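Local coordinates for urocanate hydratase (Paenibacillus sp. Soil724D2, PDB 7NED), which adds water to thiourocanate in bacterial ergothioneine breakdown, also binding urocanate, with a tightly held NAD+ that in urocanases probably acts as an electrophile, at residues Ala43-Ala48 with Ser256-Val261; Gly314-Ser319 with Gly483-Tyr488; Asp68-Ile73 with Phe82-Phe87. One frame throughout, in Å; residues are numbered along the deposited sequence.

Contact 1: residues Ala43-Ala48 with Ser256-Val261. With NAD (nicotinamide-adenine-dinucleotide), chain C.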
loop_
_atom_site.group_PDB
_atom_site.type_symbol
_atom_site.label_atom_id
_atom_site.label_comp_id
_atom_site.label_asym_id
_atom_site.label_seq_id
_atom_site.Cartn_x
_atom_site.Cartn_y
_atom_site.Cartn_z
ATOM N N ALA A 43 8.456 -5.929 20.171
ATOM C CA ALA A 43 9.413 -5.405 19.181
ATOM C C ALA A 43 9.788 -3.949 19.465
ATOM O O ALA A 43 9.979 -3.132 18.548
ATOM C CB ALA A 43 8.871 -5.555 17.768
ATOM N N ALA A 44 9.860 -3.612 20.749
ATOM C CA ALA A 44 10.448 -2.371 21.258
ATOM C C ALA A 44 9.533 -1.167 21.093
ATOM O O ALA A 44 9.421 -0.329 22.000
ATOM C CB ALA A 44 11.792 -2.071 20.587
ATOM N N LEU A 45 8.888 -1.041 19.933
ATOM C CA LEU A 45 8.025 0.123 19.754
ATOM C C LEU A 45 6.805 -0.182 18.882
ATOM O O LEU A 45 6.192 0.753 18.352
ATOM C CB LEU A 45 8.844 1.285 19.191
ATOM C CG LEU A 45 9.279 1.174 17.729
ATOM C CD1 LEU A 45 9.740 2.578 17.233
ATOM C CD2 LEU A 45 10.413 0.125 17.513
ATOM N N ALA A 46 6.412 -1.451 18.761
ATOM C CA ALA A 46 5.211 -1.796 18.011
ATOM C C ALA A 46 4.014 -1.515 18.901
ATOM O O ALA A 46 3.881 -2.113 19.962
ATOM C CB ALA A 46 5.246 -3.251 17.564
ATOM N N LYS A 47 3.152 -0.594 18.488
ATOM C CA LYS A 47 2.130 -0.087 19.382
ATOM C C LYS A 47 0.741 -0.530 18.945
ATOM O O LYS A 47 0.462 -0.709 17.751
ATOM C CB LYS A 47 2.219 1.442 19.425
ATOM C CG LYS A 47 3.493 1.942 20.121
ATOM C CD LYS A 47 3.425 3.426 20.399
ATOM C CE LYS A 47 4.553 3.923 21.289
ATOM N NZ LYS A 47 4.039 4.777 22.423
ATOM N N ALA A 48 -0.143 -0.650 19.923
ATOM C CA ALA A 48 -1.515 -1.050 19.663
ATOM C C ALA A 48 -2.385 0.096 19.184
ATOM O O ALA A 48 -3.461 -0.160 18.632
ATOM C CB ALA A 48 -2.128 -1.638 20.935
ATOM N N SER A 256 16.158 -6.858 19.549
ATOM C CA SER A 256 15.487 -5.834 18.803
ATOM C C SER A 256 16.496 -5.006 17.956
ATOM O O SER A 256 16.571 -3.858 18.124
ATOM C CB SER A 256 14.707 -4.935 19.745
ATOM O OG SER A 256 15.540 -4.504 20.786
ATOM N N ALA A 257 17.224 -5.641 17.044
ATOM C CA ALA A 257 18.208 -5.018 16.214
ATOM C C ALA A 257 17.607 -4.122 15.163
ATOM O O ALA A 257 18.286 -3.382 14.573
ATOM C CB ALA A 257 19.139 -6.035 15.590
ATOM N N HIS A 258 16.324 -4.208 14.955
ATOM C CA HIS A 258 15.691 -3.335 13.966
ATOM C C HIS A 258 15.616 -1.888 14.417
ATOM O O HIS A 258 15.320 -1.008 13.593
ATOM C CB HIS A 258 14.268 -3.823 13.681
ATOM C CG HIS A 258 13.342 -3.689 14.854
ATOM N ND1 HIS A 258 13.406 -4.527 15.951
ATOM C CD2 HIS A 258 12.330 -2.820 15.100
ATOM C CE1 HIS A 258 12.480 -4.171 16.826
ATOM N NE2 HIS A 258 11.808 -3.144 16.327
ATOM N N ASP A 259 15.809 -1.610 15.702
ATOM C CA ASP A 259 15.659 -0.236 16.165
ATOM C C ASP A 259 16.786 0.112 17.118
ATOM O O ASP A 259 16.886 -0.450 18.217
ATOM C CB ASP A 259 14.302 0.007 16.809
ATOM C CG ASP A 259 13.994 1.511 16.900
ATOM O OD1 ASP A 259 14.477 2.122 17.866
ATOM O OD2 ASP A 259 13.379 2.094 15.951
ATOM N N LEU A 260 17.638 1.037 16.670
ATOM C CA LEU A 260 18.822 1.457 17.402
ATOM C C LEU A 260 18.515 2.516 18.444
ATOM O O LEU A 260 19.420 2.926 19.181
ATOM C CB LEU A 260 19.880 1.982 16.424
ATOM C CG LEU A 260 20.228 1.085 15.225
ATOM C CD1 LEU A 260 21.389 1.647 14.386
ATOM C CD2 LEU A 260 20.496 -0.337 15.694
ATOM N N VAL A 261 17.274 2.982 18.533
ATOM C CA VAL A 261 16.926 3.965 19.536
ATOM C C VAL A 261 16.168 3.324 20.687
ATOM O O VAL A 261 16.436 3.607 21.853
ATOM C CB VAL A 261 16.110 5.117 18.904
ATOM C CG1 VAL A 261 15.527 5.992 19.998
ATOM C CG2 VAL A 261 16.941 5.893 17.888
HETATM P PA NAD C . 11.415 -7.013 22.257
HETATM O O1A NAD C . 12.030 -5.627 22.081
HETATM O O2A NAD C . 10.261 -7.345 23.114
HETATM O O5B NAD C . 12.667 -7.848 23.036
HETATM C C5B NAD C . 13.918 -7.589 22.539
HETATM C C4B NAD C . 14.898 -8.227 23.629
HETATM O O4B NAD C . 16.250 -8.034 23.320
HETATM C C3B NAD C . 14.579 -7.408 24.922
HETATM O O3B NAD C . 14.342 -8.260 25.965
HETATM C C2B NAD C . 15.896 -6.603 25.143
HETATM O O2B NAD C . 16.249 -6.492 26.473
HETATM C C1B NAD C . 16.889 -7.588 24.533
HETATM N N9A NAD C . 18.136 -6.984 24.064
HETATM C C8A NAD C . 18.348 -5.763 23.432
HETATM N N7A NAD C . 19.607 -5.537 23.150
HETATM C C5A NAD C . 20.270 -6.675 23.590
HETATM C C6A NAD C . 21.632 -7.049 23.589
HETATM N N6A NAD C . 22.584 -6.248 23.059
HETATM N N1A NAD C . 22.006 -8.255 24.103
HETATM C C2A NAD C . 21.011 -9.001 24.645
HETATM N N3A NAD C . 19.689 -8.778 24.720
HETATM C C4A NAD C . 19.353 -7.588 24.180
HETATM O O3 NAD C . 11.455 -7.491 20.766
HETATM P PN NAD C . 10.659 -8.801 20.326
HETATM O O1N NAD C . 9.174 -8.764 20.116
HETATM O O2N NAD C . 11.319 -9.980 21.009
HETATM O O5D NAD C . 11.177 -9.052 18.702
HETATM C C5D NAD C . 12.605 -9.151 18.568
HETATM C C4D NAD C . 12.947 -9.205 17.104
HETATM O O4D NAD C . 12.151 -10.159 16.426
HETATM C C3D NAD C . 12.435 -7.772 16.558
HETATM O O3D NAD C . 13.367 -7.208 15.643
HETATM C C2D NAD C . 11.107 -8.119 15.789
HETATM O O2D NAD C . 10.864 -7.384 14.660
HETATM C C1D NAD C . 11.725 -9.460 15.282
HETATM N N1N NAD C . 10.872 -10.346 14.477
HETATM C C2N NAD C . 10.640 -9.805 13.227
HETATM C C3N NAD C . 9.916 -10.501 12.272
HETATM C C7N NAD C . 9.663 -9.781 10.940
HETATM O O7N NAD C . 9.459 -10.358 9.873
HETATM N N7N NAD C . 9.596 -8.398 10.973
HETATM C C4N NAD C . 9.461 -11.777 12.632
HETATM C C5N NAD C . 9.736 -12.289 13.900
HETATM C C6N NAD C . 10.480 -11.557 14.840
#

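Contact 2: residues Gly314-Ser319 with Gly483-Tyr488. With NAD (nicotinamide-adenine-dinucleotide), chain C.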
loop_
_atom_site.group_PDB
_atom_site.type_symbol
_atom_site.label_atom_id
_atom_site.label_comp_id
_atom_site.label_asym_id
_atom_site.label_seq_id
_atom_site.Cartn_x
_atom_site.Cartn_y
_atom_site.Cartn_z
ATOM N N GLY A 314 15.065 -12.744 11.460
ATOM C CA GLY A 314 14.083 -11.806 10.979
ATOM C C GLY A 314 14.081 -10.522 11.765
ATOM O O GLY A 314 13.017 -10.022 12.086
ATOM N N ASN A 315 15.240 -9.980 12.117
ATOM C CA ASN A 315 15.241 -8.727 12.859
ATOM C C ASN A 315 16.126 -7.678 12.211
ATOM O O ASN A 315 16.561 -6.756 12.897
ATOM C CB ASN A 315 15.649 -8.949 14.312
ATOM C CG ASN A 315 17.060 -9.556 14.455
ATOM O OD1 ASN A 315 17.671 -9.965 13.460
ATOM N ND2 ASN A 315 17.553 -9.649 15.692
ATOM N N ASN A 316 16.360 -7.765 10.889
ATOM C CA ASN A 316 17.300 -6.848 10.213
ATOM C C ASN A 316 18.653 -6.749 10.873
ATOM O O ASN A 316 19.325 -5.726 10.737
ATOM C CB ASN A 316 16.712 -5.442 10.020
ATOM C CG ASN A 316 15.811 -5.329 8.797
ATOM O OD1 ASN A 316 14.946 -6.148 8.514
ATOM N ND2 ASN A 316 15.961 -4.189 8.132
ATOM N N ILE A 317 19.116 -7.825 11.520
ATOM C CA ILE A 317 20.412 -7.671 12.157
ATOM C C ILE A 317 21.506 -7.591 11.088
ATOM O O ILE A 317 22.479 -6.853 11.258
ATOM C CB ILE A 317 20.690 -8.784 13.181
ATOM C CG1 ILE A 317 21.915 -8.380 14.017
ATOM C CG2 ILE A 317 20.959 -10.066 12.432
ATOM C CD1 ILE A 317 22.227 -9.275 15.247
ATOM N N ARG A 318 21.352 -8.302 9.950
ATOM C CA ARG A 318 22.398 -8.246 8.929
ATOM C C ARG A 318 22.395 -6.891 8.245
ATOM O O ARG A 318 23.463 -6.317 7.983
ATOM C CB ARG A 318 22.224 -9.361 7.890
ATOM C CG ARG A 318 22.430 -10.798 8.440
ATOM C CD ARG A 318 21.883 -11.812 7.431
ATOM N NE ARG A 318 20.521 -11.442 7.073
ATOM C CZ ARG A 318 19.929 -11.759 5.924
ATOM N NH1 ARG A 318 20.572 -12.481 5.024
ATOM N NH2 ARG A 318 18.698 -11.319 5.650
ATOM N N SER A 319 21.196 -6.362 7.950
ATOM C CA SER A 319 21.094 -5.024 7.383
ATOM C C SER A 319 21.794 -4.010 8.271
ATOM O O SER A 319 22.578 -3.193 7.782
ATOM C CB SER A 319 19.623 -4.636 7.174
ATOM O OG SER A 319 18.940 -5.625 6.418
ATOM N N GLY A 483 10.648 2.553 12.548
ATOM C CA GLY A 483 12.004 2.486 13.060
ATOM C C GLY A 483 12.971 2.074 11.980
ATOM O O GLY A 483 12.904 2.535 10.835
ATOM N N GLY A 484 13.885 1.164 12.320
ATOM C CA GLY A 484 14.831 0.689 11.323
ATOM C C GLY A 484 14.226 -0.178 10.245
ATOM O O GLY A 484 14.911 -0.479 9.259
ATOM N N TYR A 485 12.959 -0.590 10.397
ATOM C CA TYR A 485 12.265 -1.268 9.299
ATOM C C TYR A 485 11.739 -0.292 8.258
ATOM O O TYR A 485 11.228 -0.742 7.230
ATOM C CB TYR A 485 11.081 -2.078 9.796
ATOM C CG TYR A 485 11.438 -3.356 10.523
ATOM C CD1 TYR A 485 12.247 -4.305 9.930
ATOM C CD2 TYR A 485 10.948 -3.602 11.808
ATOM C CE1 TYR A 485 12.570 -5.519 10.622
ATOM C CE2 TYR A 485 11.250 -4.778 12.494
ATOM C CZ TYR A 485 12.056 -5.730 11.887
ATOM O OH TYR A 485 12.378 -6.903 12.542
ATOM N N ALA A 486 11.837 1.011 8.497
ATOM C CA ALA A 486 11.285 1.962 7.530
ATOM C C ALA A 486 11.909 1.746 6.152
ATOM O O ALA A 486 13.139 1.713 6.000
ATOM C CB ALA A 486 11.507 3.406 8.002
ATOM N N GLY A 487 11.049 1.625 5.137
ATOM C CA GLY A 487 11.506 1.401 3.787
ATOM C C GLY A 487 11.789 -0.046 3.439
ATOM O O GLY A 487 12.092 -0.336 2.275
ATOM N N TYR A 488 11.690 -0.971 4.403
ATOM C CA TYR A 488 12.028 -2.363 4.134
ATOM C C TYR A 488 10.815 -3.238 3.861
ATOM O O TYR A 488 10.941 -4.251 3.161
ATOM C CB TYR A 488 12.819 -2.972 5.309
ATOM C CG TYR A 488 14.286 -2.630 5.302
ATOM C CD1 TYR A 488 14.766 -1.540 6.026
ATOM C CD2 TYR A 488 15.193 -3.381 4.563
ATOM C CE1 TYR A 488 16.110 -1.213 6.023
ATOM C CE2 TYR A 488 16.554 -3.069 4.573
ATOM C CZ TYR A 488 16.995 -1.980 5.303
ATOM O OH TYR A 488 18.327 -1.651 5.338
HETATM P PA NAD C . 11.415 -7.013 22.257
HETATM O O1A NAD C . 12.030 -5.627 22.081
HETATM O O2A NAD C . 10.261 -7.345 23.114
HETATM O O5B NAD C . 12.667 -7.848 23.036
HETATM C C5B NAD C . 13.918 -7.589 22.539
HETATM C C4B NAD C . 14.898 -8.227 23.629
HETATM O O4B NAD C . 16.250 -8.034 23.320
HETATM C C3B NAD C . 14.579 -7.408 24.922
HETATM O O3B NAD C . 14.342 -8.260 25.965
HETATM C C2B NAD C . 15.896 -6.603 25.143
HETATM O O2B NAD C . 16.249 -6.492 26.473
HETATM C C1B NAD C . 16.889 -7.588 24.533
HETATM N N9A NAD C . 18.136 -6.984 24.064
HETATM C C8A NAD C . 18.348 -5.763 23.432
HETATM N N7A NAD C . 19.607 -5.537 23.150
HETATM C C5A NAD C . 20.270 -6.675 23.590
HETATM C C6A NAD C . 21.632 -7.049 23.589
HETATM N N6A NAD C . 22.584 -6.248 23.059
HETATM N N1A NAD C . 22.006 -8.255 24.103
HETATM C C2A NAD C . 21.011 -9.001 24.645
HETATM N N3A NAD C . 19.689 -8.778 24.720
HETATM C C4A NAD C . 19.353 -7.588 24.180
HETATM O O3 NAD C . 11.455 -7.491 20.766
HETATM P PN NAD C . 10.659 -8.801 20.326
HETATM O O1N NAD C . 9.174 -8.764 20.116
HETATM O O2N NAD C . 11.319 -9.980 21.009
HETATM O O5D NAD C . 11.177 -9.052 18.702
HETATM C C5D NAD C . 12.605 -9.151 18.568
HETATM C C4D NAD C . 12.947 -9.205 17.104
HETATM O O4D NAD C . 12.151 -10.159 16.426
HETATM C C3D NAD C . 12.435 -7.772 16.558
HETATM O O3D NAD C . 13.367 -7.208 15.643
HETATM C C2D NAD C . 11.107 -8.119 15.789
HETATM O O2D NAD C . 10.864 -7.384 14.660
HETATM C C1D NAD C . 11.725 -9.460 15.282
HETATM N N1N NAD C . 10.872 -10.346 14.477
HETATM C C2N NAD C . 10.640 -9.805 13.227
HETATM C C3N NAD C . 9.916 -10.501 12.272
HETATM C C7N NAD C . 9.663 -9.781 10.940
HETATM O O7N NAD C . 9.459 -10.358 9.873
HETATM N N7N NAD C . 9.596 -8.398 10.973
HETATM C C4N NAD C . 9.461 -11.777 12.632
HETATM C C5N NAD C . 9.736 -12.289 13.900
HETATM C C6N NAD C . 10.480 -11.557 14.840
HETATM O O HOH W 1 17.524 -1.750 9.664
#

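Contact 3: residues Asp68-Ile73 with Phe82-Phe87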
loop_
_atom_site.group_PDB
_atom_site.type_symbol
_atom_site.label_atom_id
_atom_site.label_comp_id
_atom_site.label_asym_id
_atom_site.label_seq_id
_atom_site.Cartn_x
_atom_site.Cartn_y
_atom_site.Cartn_z
ATOM N N ASP A 68 -23.080 -3.333 10.130
ATOM C CA ASP A 68 -23.021 -2.810 8.770
ATOM C C ASP A 68 -22.197 -1.536 8.664
ATOM O O ASP A 68 -22.344 -0.781 7.698
ATOM C CB ASP A 68 -24.431 -2.573 8.225
ATOM C CG ASP A 68 -25.202 -1.544 9.005
ATOM O OD1 ASP A 68 -24.736 -1.052 10.055
ATOM O OD2 ASP A 68 -26.321 -1.232 8.548
ATOM N N GLU A 69 -21.298 -1.302 9.601
ATOM C CA GLU A 69 -20.445 -0.130 9.584
ATOM C C GLU A 69 -18.989 -0.555 9.535
ATOM O O GLU A 69 -18.625 -1.701 9.870
ATOM C CB GLU A 69 -20.686 0.757 10.816
ATOM C CG GLU A 69 -22.132 1.326 10.804
ATOM C CD GLU A 69 -22.479 2.119 12.050
ATOM O OE1 GLU A 69 -21.854 1.894 13.126
ATOM O OE2 GLU A 69 -23.402 2.973 11.956
ATOM N N THR A 70 -18.154 0.382 9.101
ATOM C CA THR A 70 -16.715 0.173 9.119
ATOM C C THR A 70 -16.056 1.356 9.818
ATOM O O THR A 70 -16.268 2.517 9.445
ATOM C CB THR A 70 -16.154 0.016 7.703
ATOM O OG1 THR A 70 -16.797 -1.095 7.065
ATOM C CG2 THR A 70 -14.628 -0.197 7.748
ATOM N N LEU A 71 -15.246 1.046 10.821
ATOM C CA LEU A 71 -14.359 2.003 11.467
ATOM C C LEU A 71 -13.037 2.064 10.712
ATOM O O LEU A 71 -12.406 1.034 10.459
ATOM C CB LEU A 71 -14.115 1.594 12.930
ATOM C CG LEU A 71 -12.919 2.204 13.684
ATOM C CD1 LEU A 71 -13.048 3.748 13.794
ATOM C CD2 LEU A 71 -12.762 1.580 15.068
ATOM N N VAL A 72 -12.602 3.262 10.380
ATOM C CA VAL A 72 -11.329 3.469 9.699
ATOM C C VAL A 72 -10.293 3.900 10.718
ATOM O O VAL A 72 -10.494 4.895 11.432
ATOM C CB VAL A 72 -11.460 4.519 8.595
ATOM C CG1 VAL A 72 -10.089 4.997 8.198
ATOM C CG2 VAL A 72 -12.245 3.919 7.405
ATOM N N ILE A 73 -9.190 3.154 10.802
ATOM C CA ILE A 73 -8.090 3.501 11.706
ATOM C C ILE A 73 -6.859 3.819 10.847
ATOM O O ILE A 73 -6.525 3.071 9.910
ATOM C CB ILE A 73 -7.822 2.370 12.723
ATOM C CG1 ILE A 73 -8.939 2.366 13.777
ATOM C CG2 ILE A 73 -6.424 2.540 13.414
ATOM C CD1 ILE A 73 -8.965 1.072 14.611
ATOM N N PHE A 82 -18.058 4.595 8.790
ATOM C CA PHE A 82 -18.680 4.636 7.469
ATOM C C PHE A 82 -19.691 3.516 7.340
ATOM O O PHE A 82 -19.487 2.417 7.845
ATOM C CB PHE A 82 -17.627 4.517 6.344
ATOM C CG PHE A 82 -16.627 5.622 6.350
ATOM C CD1 PHE A 82 -16.875 6.798 5.651
ATOM C CD2 PHE A 82 -15.497 5.538 7.144
ATOM C CE1 PHE A 82 -15.959 7.867 5.682
ATOM C CE2 PHE A 82 -14.580 6.591 7.182
ATOM C CZ PHE A 82 -14.795 7.733 6.444
ATOM N N LYS A 83 -20.793 3.805 6.665
ATOM C CA LYS A 83 -21.720 2.750 6.315
ATOM C C LYS A 83 -21.148 1.867 5.214
ATOM O O LYS A 83 -20.772 2.363 4.145
ATOM C CB LYS A 83 -23.025 3.373 5.865
ATOM C CG LYS A 83 -24.087 2.403 5.488
ATOM C CD LYS A 83 -24.598 1.592 6.602
ATOM C CE LYS A 83 -25.659 0.689 6.000
ATOM N NZ LYS A 83 -26.767 1.580 5.554
ATOM N N THR A 84 -21.123 0.556 5.462
ATOM C CA THR A 84 -20.771 -0.421 4.441
ATOM C C THR A 84 -21.877 -1.452 4.390
ATOM O O THR A 84 -22.998 -1.125 4.016
ATOM C CB THR A 84 -19.403 -1.048 4.707
ATOM O OG1 THR A 84 -19.330 -1.520 6.072
ATOM C CG2 THR A 84 -18.348 0.023 4.503
ATOM N N HIS A 85 -21.595 -2.686 4.785
ATOM C CA HIS A 85 -22.624 -3.713 4.823
ATOM C C HIS A 85 -22.120 -4.783 5.777
ATOM O O HIS A 85 -20.976 -4.739 6.224
ATOM C CB HIS A 85 -22.929 -4.292 3.434
ATOM C CG HIS A 85 -21.725 -4.788 2.708
ATOM N ND1 HIS A 85 -21.385 -6.123 2.673
ATOM C CD2 HIS A 85 -20.758 -4.132 2.018
ATOM C CE1 HIS A 85 -20.276 -6.273 1.968
ATOM N NE2 HIS A 85 -19.881 -5.081 1.551
ATOM N N ARG A 86 -22.978 -5.737 6.113
ATOM C CA ARG A 86 -22.516 -6.610 7.185
ATOM C C ARG A 86 -21.589 -7.707 6.702
ATOM O O ARG A 86 -21.079 -8.457 7.537
ATOM C CB ARG A 86 -23.698 -7.224 7.948
ATOM C CG ARG A 86 -24.509 -8.249 7.187
ATOM C CD ARG A 86 -25.760 -8.647 8.014
ATOM N NE ARG A 86 -26.470 -9.768 7.404
ATOM C CZ ARG A 86 -27.369 -9.626 6.427
ATOM N NH1 ARG A 86 -27.671 -8.411 5.956
ATOM N NH2 ARG A 86 -27.967 -10.693 5.914
ATOM N N PHE A 87 -21.356 -7.822 5.391
ATOM C CA PHE A 87 -20.331 -8.728 4.892
ATOM C C PHE A 87 -19.076 -7.980 4.499
ATOM O O PHE A 87 -18.288 -8.461 3.669
ATOM C CB PHE A 87 -20.870 -9.556 3.733
ATOM C CG PHE A 87 -21.966 -10.459 4.151
ATOM C CD1 PHE A 87 -21.678 -11.694 4.731
ATOM C CD2 PHE A 87 -23.294 -10.055 4.028
ATOM C CE1 PHE A 87 -22.697 -12.522 5.147
ATOM C CE2 PHE A 87 -24.320 -10.877 4.441
ATOM C CZ PHE A 87 -24.020 -12.127 5.002
HETATM O O HOH W 2 -19.189 -3.939 8.235
#

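Contact 1: residues Ala43-Ala48 with Ser256-Val261
The NAD site lies between the N-terminal and Rossmann-like domains, and A43 of the first meets H258 of the second against the dinucleotide. Both nitrogens of the H258 ring are engaged. NE2 donates to A43 O at 2.9 Å, a bent bond (131° at the hydrogen) in which the carbonyl oxygen lies close to the imidazole plane while the nitrogen stands well above the carbonyl plane. From the other side of the ring, ND1 makes a weak bond of 2.7 Å to the ribose hydroxyl NAD O3D. The cofactor thus shares one imidazole with the N-terminal domain. A43 also holds the cofactor directly, its backbone N donating to the phosphate oxygen NAD O1N at 2.9 Å. Beyond it, the A44 and S256 methyl and methylene carbons meet at 4.2 Å (CB to CB) beside the pyrophosphate.

L45 turns its CG between its own N and carbonyl carbon (chi1 72°), which brings CD2 to 3.7 Å from H258 NE2 and lays it across the D259 side chain at about a right angle. D259 OD2 is hydrogen-bonded to the Y109 hydroxyl, and OD1 accepts from V261 N at 3.0 Å in an Asx turn, just after the type I turn S256-D259 that presents the histidine. W119 packs on A43 and meets the H258 ring. Behind the histidine turn, A257 and L260 rest on helices 282-305 and 317-323, whereas A48, at the other end of 43-48, packs on helix 17-31.

Contact 2: residues Gly314-Ser319 with Gly483-Tyr488
N316 and Y485 bring the two backbones nearest, their CA atoms 7.6 Å apart, where the tip of the Rossmann-like sheet faces a tight turn of the C-terminal domain. After strand 309-312 the chain passes through G314 and N316, both with positive phi, and enters helix 317-323 with N316 at the N-cap position, although its side chain makes no capping bond. Opposite, G484 and Y485 form a short 3-10 segment, and Y488 N closes back onto Y485 O. Loops at the end of such a sheet are where dinucleotides bind in Rossmann-like domains, and both segments reach the NAD ribose.

Y485 reaches forward with its ring edge. With CG anti to the carbonyl carbon (chi1 -74°), the ring swings across to the other segment and its OH meets NAD O2D at 2.6 Å, a hydrogen bond in which either may be donor; the ribose oxygen lies in the ring plane. A weak, unsettled bond of 3.2 Å also links Y485 OH to G314 O.

The N316 amide stands almost upright between two tyrosines. OD1 touches the Y485 edge, 3.2 Å from CE1, with amide and ring planes 83° apart, and it has a weak bond to H442. ND2 points onto Y488, 3.4 Å above the plane and over the ring centre. Farther along the helix, S319 CB packs on Y488 OH, while R101 of the second subunit also packs on this tyrosine. Besides lying over that ring, N316 ND2 donates to a water at 3.3 Å, and the same water donates to G484 O at 2.9 Å.

Contact 3: residues Asp68-Ile73 with Phe82-Phe87
T70 and T84 face each other with their side chains at about a right angle, hydroxyl against hydroxyl, OG1 to OG1 at 2.8 Å. T70 OG1 is anti to its carbonyl carbon (chi1 -59°), putting it within reach of T84 and of P89 O, which it also bonds. Next along the same face, F82 meets V72 obliquely: V72 CG2 lies 3.6 Å from F82 CE2, and T70 O sits at the ring's edge.

E69 and K83 project from the other face. E69 extends to a salt bridge with R541 of the second subunit, whereas K83 bends at chi2 and chi4 and passes its carbon chain by D68. The carboxylate OD2 lies 3.3 Å from K83 CE but 4.1 Å from K83 NZ, too long for a salt bridge. Replacing D68 by an alanine would probably cost the K83 amine its nearby opposite charge and let the lysine chain swing freely.

Backbone bonds set the register that brings these side chains together: T70 N to F82 O at 2.7 Å, F82 N to T70 O at 2.8 Å, and T84 N to D68 O at 2.9 Å. Strand pairing ends after K83, yet the chain stays beside D68 through H85, and a water reaches E69 O, T84 OG1 and H85 O. The arrangement is an antiparallel beta hairpin, strands 69-74 and 77-83, forming one edge of the chain's mixed sheet.

Contacts 1 and 2 are buried neighbours that share a cofactor, their centres 10 Å apart; contact 3, its centre about 31 and 34 Å from theirs, is only partly buried. The first two join domains through loops and touch directly, the rings of H258 and Y485 meeting nearly parallel, with planes about 15° apart. Their chemistry is that of a binding site: isolated hydrogen bonds, an imidazole, a phenol, ribose and phosphate oxygens. Contact 3 instead relies on repeated backbone pairing within one domain, with charged groups toward solvent at its margin. Yet the mixed sheet connects it with contact 2, since the turn 483-488 links two strands of that sheet, and both contacts touch the second subunit.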